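Local coordinates for uncharacterized protein (Mycobacterium tuberculosis, PDB 4Q6U) that is of unknown biochemical function but probably acts as a sensor, combining a GAF-like N-terminal domain with two PAS-like domains, at residues A120-T123 with P124-T128; G141-F144 with A145-L148; L179-W182 with Q183-I187; V225-L228 with A229-I232. One frame throughout, in Å; residues are numbered along the deposited sequence.

Contact 1: A120-T123 with P124-T128; sequences ATDT and PESLT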
loop_
_atom_site.group_PDB
_atom_site.type_symbol
_atom_site.label_atom_id
_atom_site.label_comp_id
_atom_site.label_asym_id
_atom_site.label_seq_id
_atom_site.Cartn_x
_atom_site.Cartn_y
_atom_site.Cartn_z
ATOM N N ALA B 120 15.363 -13.906 17.306
ATOM C CA ALA B 120 14.583 -13.053 18.190
ATOM C C ALA B 120 14.470 -13.647 19.594
ATOM O O ALA B 120 14.430 -14.863 19.772
ATOM C CB ALA B 120 13.191 -12.819 17.613
ATOM N N THR B 121 14.410 -12.765 20.584
ATOM C CA THR B 121 14.159 -13.154 21.953
ATOM C C THR B 121 12.957 -12.331 22.406
ATOM O O THR B 121 13.016 -11.094 22.409
ATOM C CB THR B 121 15.380 -12.886 22.838
ATOM O OG1 THR B 121 16.547 -13.389 22.178
ATOM C CG2 THR B 121 15.231 -13.552 24.222
ATOM N N ASP B 122 11.855 -13.001 22.734
ATOM C CA ASP B 122 10.672 -12.284 23.229
ATOM C C ASP B 122 10.531 -12.484 24.718
ATOM O O ASP B 122 11.411 -13.070 25.351
ATOM C CB ASP B 122 9.400 -12.755 22.534
ATOM C CG ASP B 122 9.228 -12.138 21.167
ATOM O OD1 ASP B 122 10.033 -12.475 20.280
ATOM O OD2 ASP B 122 8.301 -11.317 20.988
ATOM N N THR B 123 9.414 -12.000 25.258
ATOM C CA THR B 123 9.055 -12.181 26.669
ATOM C C THR B 123 7.603 -12.658 26.741
ATOM O O THR B 123 6.869 -12.528 25.759
ATOM C CB THR B 123 9.216 -10.869 27.473
ATOM O OG1 THR B 123 8.445 -9.831 26.858
ATOM C CG2 THR B 123 10.674 -10.440 27.523
ATOM N N PRO B 124 7.187 -13.237 27.880
ATOM C CA PRO B 124 5.759 -13.516 28.083
ATOM C C PRO B 124 4.887 -12.288 27.811
ATOM O O PRO B 124 3.824 -12.388 27.191
ATOM C CB PRO B 124 5.695 -13.917 29.563
ATOM C CG PRO B 124 7.023 -14.566 29.806
ATOM C CD PRO B 124 8.017 -13.806 28.961
ATOM N N GLU B 125 5.355 -11.132 28.265
ATOM C CA GLU B 125 4.641 -9.881 28.061
ATOM C C GLU B 125 4.535 -9.522 26.572
ATOM O O GLU B 125 3.448 -9.186 26.083
ATOM C CB GLU B 125 5.323 -8.756 28.846
ATOM C CG GLU B 125 5.186 -8.866 30.377
ATOM C CD GLU B 125 6.113 -9.903 30.999
ATOM O OE1 GLU B 125 7.071 -10.351 30.325
ATOM O OE2 GLU B 125 5.877 -10.269 32.169
ATOM N N SER B 126 5.644 -9.598 25.841
ATOM C CA SER B 126 5.609 -9.208 24.426
ATOM C C SER B 126 4.758 -10.185 23.608
ATOM O O SER B 126 4.077 -9.797 22.648
ATOM C CB SER B 126 7.026 -9.111 23.853
ATOM O OG SER B 126 7.563 -10.385 23.495
ATOM N N LEU B 127 4.773 -11.447 24.019
ATOM C CA LEU B 127 3.991 -12.484 23.359
ATOM C C LEU B 127 2.504 -12.323 23.645
ATOM O O LEU B 127 1.675 -12.425 22.739
ATOM C CB LEU B 127 4.471 -13.870 23.802
ATOM C CG LEU B 127 5.818 -14.286 23.216
ATOM C CD1 LEU B 127 6.263 -15.594 23.836
ATOM C CD2 LEU B 127 5.741 -14.412 21.705
ATOM N N THR B 128 2.171 -12.056 24.904
ATOM C CA THR B 128 0.784 -11.827 25.292
ATOM C C THR B 128 0.198 -10.616 24.576
ATOM O O THR B 128 -0.904 -10.690 24.027
ATOM C CB THR B 128 0.648 -11.624 26.803
ATOM O OG1 THR B 128 0.949 -12.854 27.463
ATOM C CG2 THR B 128 -0.773 -11.198 27.160
#
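Thr-123 and Ser-126 exchange hydrogen bonds in a capping box, which starts helix 124-129 where strand 119-121 of the PAS-like middle domain runs out. In one direction, Thr-123 OG1 accepts from Ser-126 N at 3.0 Å. The torsion behind this is chi1 56°, which sets OG1 between the backbone N and the carbonyl carbon, within reach of the Ser-126 amide. In return, Thr-123 N reaches Ser-126 OG at 3.0 Å, and the angle of 178° at the hydrogen makes this bond almost perfectly straight. Thr-123 OG1 is also hydrogen-bonded to Pro-110 O on the adjoining strand 109-114, which ties the cap to the sheet.

Ser-126 OG does a second job. It donates to Asp-122 OD2 at 2.8 Å, meeting that oxygen on its anti side and 19° out of the carboxylate plane. The serine hydroxyl therefore sits between the N-cap amide and the aspartate, accepting from one and giving to the other. Asp-122 directs its other oxygen, OD1, into a salt bridge with Arg-142. Leu-127 lies at about a right angle to the Asp-122 side chain, its CG 4.0 Å from Asp-122 CB, so a methylene-to-isobutyl contact flanks the polar box. The backbone bond from Leu-127 N to Thr-123 O closes the first helical turn. Glu-125, bent at chi2, folds its carboxylate back toward the cap, and its OE1 comes to rest 3.6 Å from Thr-123 CB.

Contact 2: G141-F144 with A145-L148; sequences GRAF and AEDL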
loop_
_atom_site.group_PDB
_atom_site.type_symbol
_atom_site.label_atom_id
_atom_site.label_comp_id
_atom_site.label_asym_id
_atom_site.label_seq_id
_atom_site.Cartn_x
_atom_site.Cartn_y
_atom_site.Cartn_z
ATOM N N GLY B 141 15.208 -18.137 20.926
ATOM C CA GLY B 141 15.540 -18.857 19.708
ATOM C C GLY B 141 14.480 -18.762 18.623
ATOM O O GLY B 141 14.332 -19.669 17.803
ATOM N N ARG B 142 13.745 -17.650 18.606
ATOM C CA ARG B 142 12.633 -17.470 17.678
ATOM C C ARG B 142 13.115 -16.965 16.327
ATOM O O ARG B 142 14.004 -16.115 16.256
ATOM C CB ARG B 142 11.598 -16.480 18.255
ATOM C CG ARG B 142 10.964 -16.912 19.580
ATOM C CD ARG B 142 10.153 -15.774 20.224
ATOM N NE ARG B 142 9.023 -15.362 19.394
ATOM C CZ ARG B 142 7.883 -16.046 19.280
ATOM N NH1 ARG B 142 7.715 -17.181 19.948
ATOM N NH2 ARG B 142 6.903 -15.586 18.499
ATOM N N ALA B 143 12.534 -17.491 15.252
ATOM C CA ALA B 143 12.747 -16.910 13.936
ATOM C C ALA B 143 12.000 -15.588 13.880
ATOM O O ALA B 143 10.956 -15.430 14.531
ATOM C CB ALA B 143 12.272 -17.849 12.834
ATOM N N PHE B 144 12.538 -14.638 13.123
ATOM C CA PHE B 144 11.845 -13.369 12.907
ATOM C C PHE B 144 10.435 -13.637 12.381
ATOM O O PHE B 144 9.492 -12.930 12.723
ATOM C CB PHE B 144 12.614 -12.470 11.928
ATOM C CG PHE B 144 13.972 -12.038 12.416
ATOM C CD1 PHE B 144 14.306 -12.092 13.762
ATOM C CD2 PHE B 144 14.925 -11.580 11.515
ATOM C CE1 PHE B 144 15.562 -11.693 14.209
ATOM C CE2 PHE B 144 16.180 -11.173 11.949
ATOM C CZ PHE B 144 16.503 -11.227 13.302
ATOM N N ALA B 145 10.280 -14.682 11.572
ATOM C CA ALA B 145 8.972 -14.979 10.982
ATOM C C ALA B 145 7.954 -15.476 12.024
ATOM O O ALA B 145 6.770 -15.624 11.713
ATOM C CB ALA B 145 9.121 -16.018 9.828
ATOM N N GLU B 146 8.402 -15.718 13.261
ATOM C CA GLU B 146 7.482 -16.082 14.342
ATOM C C GLU B 146 6.934 -14.838 15.060
ATOM O O GLU B 146 5.945 -14.915 15.794
ATOM C CB GLU B 146 8.171 -17.020 15.360
ATOM C CG GLU B 146 8.621 -18.363 14.751
ATOM C CD GLU B 146 9.274 -19.307 15.755
ATOM O OE1 GLU B 146 10.522 -19.361 15.782
ATOM O OE2 GLU B 146 8.550 -20.014 16.495
ATOM N N ASP B 147 7.589 -13.697 14.858
ATOM C CA ASP B 147 7.153 -12.441 15.466
ATOM C C ASP B 147 6.326 -11.606 14.475
ATOM O O ASP B 147 5.516 -10.783 14.873
ATOM C CB ASP B 147 8.361 -11.641 15.961
ATOM C CG ASP B 147 8.925 -12.185 17.265
ATOM O OD1 ASP B 147 8.466 -13.265 17.702
ATOM O OD2 ASP B 147 9.813 -11.522 17.849
ATOM N N LEU B 148 6.548 -11.818 13.187
ATOM C CA LEU B 148 5.752 -11.149 12.163
ATOM C C LEU B 148 4.578 -12.045 11.792
ATOM O O LEU B 148 4.692 -13.268 11.837
ATOM C CB LEU B 148 6.613 -10.837 10.942
ATOM C CG LEU B 148 7.779 -9.880 11.204
ATOM C CD1 LEU B 148 8.638 -9.732 9.959
ATOM C CD2 LEU B 148 7.265 -8.520 11.664
#
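A short helical turn at 145-147, without the regular bonding of a helix, brings Glu-146 and Asp-147 back to Arg-142 in the loop between helices 124-129 and 157-165 of the PAS-like middle domain. Arg-142 approaches Asp-147 side-on in a salt bridge that gives two hydrogen bonds to a single oxygen: NE lies 2.8 Å from Asp-147 OD1 and NH2 lies 2.9 Å from the same atom. NE is met by the syn lone pair of OD1, whereas NH2 meets the oxygen nearly along its C-O axis. OD1 lies within 1° of the guanidinium plane, and the carboxylate is turned by 24° from it, so the two flat groups are close to coplanar. The bend at chi3 (63°) swings the guanidinium over to this partner. Asp-147 OD2 is hydrogen-bonded to Trp-113 NE1, and Arg-142 NH1 to Ile-138 O.

Glu-146 serves the turn at both ends of its side chain. Its CB lies over one face of the guanidinium, 3.6 Å above the plane and displaced toward the rim. Farther out, the extended chain returns OE1 to Ala-143 N at 2.8 Å, while OE2 is salt-bridged to Arg-267. Backbone bonds complete the turn: Glu-146 N donates to Ala-143 O, and Phe-144 O accepts from Asp-147 N as well as from Leu-148 N, with 3.2 Å between Leu-148 N and Phe-144 O.

Contact 3: L179-W182 with Q183-I187; sequences LTDW and QGTPI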
loop_
_atom_site.group_PDB
_atom_site.type_symbol
_atom_site.label_atom_id
_atom_site.label_comp_id
_atom_site.label_asym_id
_atom_site.label_seq_id
_atom_site.Cartn_x
_atom_site.Cartn_y
_atom_site.Cartn_z
ATOM N N LEU B 179 -3.324 -7.284 14.287
ATOM C CA LEU B 179 -3.028 -8.711 14.426
ATOM C C LEU B 179 -4.291 -9.506 14.740
ATOM O O LEU B 179 -5.366 -8.940 14.928
ATOM C CB LEU B 179 -1.995 -8.952 15.529
ATOM C CG LEU B 179 -0.697 -8.144 15.602
ATOM C CD1 LEU B 179 0.080 -8.525 16.873
ATOM C CD2 LEU B 179 0.165 -8.377 14.376
ATOM N N THR B 180 -4.153 -10.822 14.816
ATOM C CA THR B 180 -5.240 -11.661 15.296
ATOM C C THR B 180 -4.710 -12.585 16.397
ATOM O O THR B 180 -3.712 -13.282 16.204
ATOM C CB THR B 180 -5.864 -12.477 14.149
ATOM O OG1 THR B 180 -6.618 -11.602 13.295
ATOM C CG2 THR B 180 -6.785 -13.542 14.694
ATOM N N ASP B 181 -5.353 -12.585 17.561
ATOM C CA ASP B 181 -4.842 -13.410 18.657
ATOM C C ASP B 181 -5.126 -14.889 18.399
ATOM O O ASP B 181 -5.683 -15.247 17.359
ATOM C CB ASP B 181 -5.413 -12.966 20.015
ATOM C CG ASP B 181 -6.919 -13.171 20.142
ATOM O OD1 ASP B 181 -7.541 -13.857 19.305
ATOM O OD2 ASP B 181 -7.487 -12.642 21.118
ATOM N N TRP B 182 -4.757 -15.741 19.351
ATOM C CA TRP B 182 -4.848 -17.183 19.145
ATOM C C TRP B 182 -6.280 -17.699 19.247
ATOM O O TRP B 182 -6.560 -18.836 18.875
ATOM C CB TRP B 182 -3.956 -17.920 20.143
ATOM C CG TRP B 182 -4.314 -17.696 21.578
ATOM C CD1 TRP B 182 -3.869 -16.692 22.385
ATOM C CD2 TRP B 182 -5.174 -18.510 22.387
ATOM N NE1 TRP B 182 -4.402 -16.824 23.643
ATOM C CE2 TRP B 182 -5.209 -17.931 23.671
ATOM C CE3 TRP B 182 -5.921 -19.668 22.148
ATOM C CZ2 TRP B 182 -5.962 -18.470 24.715
ATOM C CZ3 TRP B 182 -6.670 -20.203 23.186
ATOM C CH2 TRP B 182 -6.683 -19.604 24.453
ATOM N N GLN B 183 -7.179 -16.862 19.755
ATOM C CA GLN B 183 -8.595 -17.203 19.815
ATOM C C GLN B 183 -9.323 -16.769 18.545
ATOM O O GLN B 183 -10.494 -17.084 18.360
ATOM C CB GLN B 183 -9.248 -16.565 21.038
ATOM C CG GLN B 183 -8.678 -17.044 22.363
ATOM C CD GLN B 183 -9.129 -16.184 23.530
ATOM O OE1 GLN B 183 -9.472 -15.011 23.357
ATOM N NE2 GLN B 183 -9.136 -16.762 24.727
ATOM N N GLY B 184 -8.628 -16.045 17.673
ATOM C CA GLY B 184 -9.208 -15.615 16.412
ATOM C C GLY B 184 -9.671 -14.169 16.397
ATOM O O GLY B 184 -10.155 -13.678 15.382
ATOM N N THR B 185 -9.502 -13.487 17.526
ATOM C CA THR B 185 -9.948 -12.105 17.696
ATOM C C THR B 185 -9.002 -11.079 17.071
ATOM O O THR B 185 -7.795 -11.125 17.299
ATOM C CB THR B 185 -10.101 -11.755 19.199
ATOM O OG1 THR B 185 -10.957 -12.708 19.838
ATOM C CG2 THR B 185 -10.666 -10.350 19.388
ATOM N N PRO B 186 -9.555 -10.138 16.291
ATOM C CA PRO B 186 -8.802 -8.968 15.828
ATOM C C PRO B 186 -8.283 -8.131 16.995
ATOM O O PRO B 186 -9.046 -7.785 17.896
ATOM C CB PRO B 186 -9.836 -8.181 15.015
ATOM C CG PRO B 186 -10.830 -9.193 14.590
ATOM C CD PRO B 186 -10.910 -10.178 15.721
ATOM N N ILE B 187 -6.990 -7.832 16.986
ATOM C CA ILE B 187 -6.385 -6.999 18.015
ATOM C C ILE B 187 -5.467 -5.980 17.355
ATOM O O ILE B 187 -5.225 -6.050 16.147
ATOM C CB ILE B 187 -5.569 -7.828 19.031
ATOM C CG1 ILE B 187 -4.481 -8.626 18.310
ATOM C CG2 ILE B 187 -6.465 -8.773 19.823
ATOM C CD1 ILE B 187 -3.489 -9.256 19.259
#
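Asp-181 faces Thr-185 across a type I beta turn, Asp-181 to Gly-184, that closes the hairpin of strands 172-180 and 186-198. Its CB lies 4.1 Å from Thr-185 O, the carbonyl that accepts from Asp-181 N. Chi1 of 65° places CG between the backbone N and the carbonyl carbon, which turns the carboxylate inward over the loop, and CG comes within 3.6 Å of Thr-185 CB. At the tip, OD1 accepts a hydrogen bond from Thr-185 N at 2.7 Å. This donor stands 37° out of the carboxylate plane. OD1 also receives a weak, strongly bent bond from Gln-183 N. The other oxygen, OD2, rests beside Thr-185 CB at 3.4 Å. One oxygen, OD1, thus takes the Thr-185 amide firmly and the corner amide of Gln-183 weakly, while Gly-184 N bonds to Asp-181 O. Gly-184 has a positive phi, a conformation that suits glycine.

At the corner of the turn, Gln-183 lays its CG over the six-membered ring of Trp-182 in a CH-pi contact, 3.6 Å from the centroid and 2° off the ring normal. At the strand end, Leu-179 and Ile-187 form an antiparallel hydrogen-bonded pair, with Leu-179 CB packed on Ile-187 CG1. Thr-180 and Pro-186 make the next, non-hydrogen-bonded pair on the other sheet face. The hairpin lies at the side of the five-stranded antiparallel sheet where strand 172-180 is outermost within the chain. Leu-179 touches Ser-130 and Pro-149, and Trp-182 bonds through its backbone to Gly-131, in the loop that follows helix 124-129.

Contact 4: V225-L228 with A229-I232; sequences VDDL and AQRI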
loop_
_atom_site.group_PDB
_atom_site.type_symbol
_atom_site.label_atom_id
_atom_site.label_comp_id
_atom_site.label_asym_id
_atom_site.label_seq_id
_atom_site.Cartn_x
_atom_site.Cartn_y
_atom_site.Cartn_z
ATOM N N VAL B 225 -9.755 -0.988 3.810
ATOM C CA VAL B 225 -8.370 -1.068 3.357
ATOM C C VAL B 225 -8.294 -1.158 1.836
ATOM O O VAL B 225 -9.205 -1.675 1.187
ATOM C CB VAL B 225 -7.635 -2.277 3.972
ATOM N N ASP B 226 -7.196 -0.654 1.279
ATOM C CA ASP B 226 -7.038 -0.511 -0.167
ATOM C C ASP B 226 -5.632 -0.957 -0.589
ATOM O O ASP B 226 -4.661 -0.219 -0.417
ATOM C CB ASP B 226 -7.307 0.945 -0.571
ATOM C CG ASP B 226 -7.209 1.172 -2.071
ATOM O OD1 ASP B 226 -7.752 0.363 -2.855
ATOM O OD2 ASP B 226 -6.584 2.174 -2.463
ATOM N N ASP B 227 -5.526 -2.171 -1.128
ATOM C CA ASP B 227 -4.230 -2.784 -1.412
ATOM C C ASP B 227 -4.355 -3.785 -2.562
ATOM O O ASP B 227 -4.480 -4.989 -2.345
ATOM C CB ASP B 227 -3.674 -3.478 -0.160
ATOM C CG ASP B 227 -2.176 -3.763 -0.255
ATOM O OD1 ASP B 227 -1.633 -3.742 -1.385
ATOM O OD2 ASP B 227 -1.541 -4.027 0.803
ATOM N N LEU B 228 -4.332 -3.264 -3.781
ATOM C CA LEU B 228 -4.446 -4.077 -4.991
ATOM C C LEU B 228 -3.267 -5.056 -5.092
ATOM O O LEU B 228 -3.448 -6.227 -5.437
ATOM C CB LEU B 228 -4.513 -3.155 -6.218
ATOM C CG LEU B 228 -4.540 -3.726 -7.644
ATOM C CD1 LEU B 228 -5.703 -4.686 -7.837
ATOM C CD2 LEU B 228 -4.665 -2.557 -8.609
ATOM N N ALA B 229 -2.064 -4.587 -4.775
ATOM C CA ALA B 229 -0.889 -5.455 -4.876
ATOM C C ALA B 229 -1.020 -6.675 -3.960
ATOM O O ALA B 229 -0.670 -7.802 -4.332
ATOM C CB ALA B 229 0.378 -4.679 -4.555
ATOM N N GLN B 230 -1.533 -6.455 -2.754
ATOM C CA GLN B 230 -1.708 -7.567 -1.823
ATOM C C GLN B 230 -2.753 -8.555 -2.351
ATOM O O GLN B 230 -2.595 -9.757 -2.191
ATOM C CB GLN B 230 -2.087 -7.062 -0.419
ATOM C CG GLN B 230 -2.503 -8.160 0.590
ATOM C CD GLN B 230 -1.352 -9.067 1.056
ATOM O OE1 GLN B 230 -0.320 -9.188 0.391
ATOM N NE2 GLN B 230 -1.539 -9.713 2.211
ATOM N N ARG B 231 -3.798 -8.061 -3.010
ATOM C CA ARG B 231 -4.802 -8.962 -3.556
ATOM C C ARG B 231 -4.209 -9.800 -4.704
ATOM O O ARG B 231 -4.500 -10.985 -4.838
ATOM C CB ARG B 231 -6.022 -8.169 -4.019
ATOM C CG ARG B 231 -6.820 -7.573 -2.858
ATOM C CD ARG B 231 -7.927 -6.635 -3.331
ATOM N NE ARG B 231 -8.781 -6.213 -2.221
ATOM C CZ ARG B 231 -9.782 -6.940 -1.730
ATOM N NH1 ARG B 231 -10.067 -8.128 -2.251
ATOM N NH2 ARG B 231 -10.502 -6.481 -0.717
ATOM N N ILE B 232 -3.359 -9.176 -5.505
ATOM C CA ILE B 232 -2.650 -9.874 -6.570
ATOM C C ILE B 232 -1.686 -10.919 -5.958
ATOM O O ILE B 232 -1.648 -12.070 -6.378
ATOM C CB ILE B 232 -1.897 -8.858 -7.468
ATOM C CG1 ILE B 232 -2.918 -7.949 -8.203
ATOM C CG2 ILE B 232 -1.023 -9.569 -8.491
ATOM C CD1 ILE B 232 -2.275 -6.815 -8.950
HETATM O O HOH W 1 -1.152 -1.976 -3.175
HETATM O O HOH W 2 -7.187 -4.193 -0.661
#
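Asp-227 is the N-cap of helix 228-235, in the PAS-like C-terminal region, and Gln-230 N donates to its side chain. Ahead of it, Val-225 is poorly ordered and Asp-226 turns to the second subunit, where its OD2 accepts from Asn-156 N. At Asp-227 itself, chi1 of -163° carries CG away from the backbone N and lays the carboxylate alongside the first turn. Gln-230 N meets Asp-227 OD1 at 3.0 Å, coming from 66° out of the carboxylate plane. The flat face of the carboxylate therefore lies against Gln-230, whose CB is 3.3 Å from Asp-227 CG. A water 2.6 Å from Asp-227 OD1 donates to that oxygen and accepts from Ala-229 N, extending the cap to a second amide. Another water accepts from both Asp-227 N and Arg-231 NE. The arginine is extended from CG to NE, and its NH1 is hydrogen-bonded to Glu-320 O of the second subunit.

Leu-228 begins the helix proper. Its O accepts from Ile-232 N in a nearly linear approach to the carbonyl, one turn on. The two side chains pack along the same side of the helix, a side that meets the second subunit: Leu-228 lies on Thr-158 and Ile-232 on Leu-233 of that chain. Within the helix itself, Leu-228 CG is 4.0 Å from Ile-232 CD1.

In the fold
Contacts 1 and 2 are buried, contact 4 is partly buried and contact 3 lies at the surface. The first two meet directly, their centres about 11 Å apart: Ala-120 pairs with Arg-142 through the backbone, and Leu-127 packs on the arginine. Contacts 1 and 3 reach opposite outer strands of one middle-domain sheet without touching. Contacts 1 and 4 both cap helices, but a threonine-serine box inside the domain does the work in one, while an aspartate with bridging waters does it at the subunit interface in the other. Contact 2 combines a salt bridge on a buried arginine with the backbone bonds of a turn; contact 3 uses its carboxylate to collect turn amides.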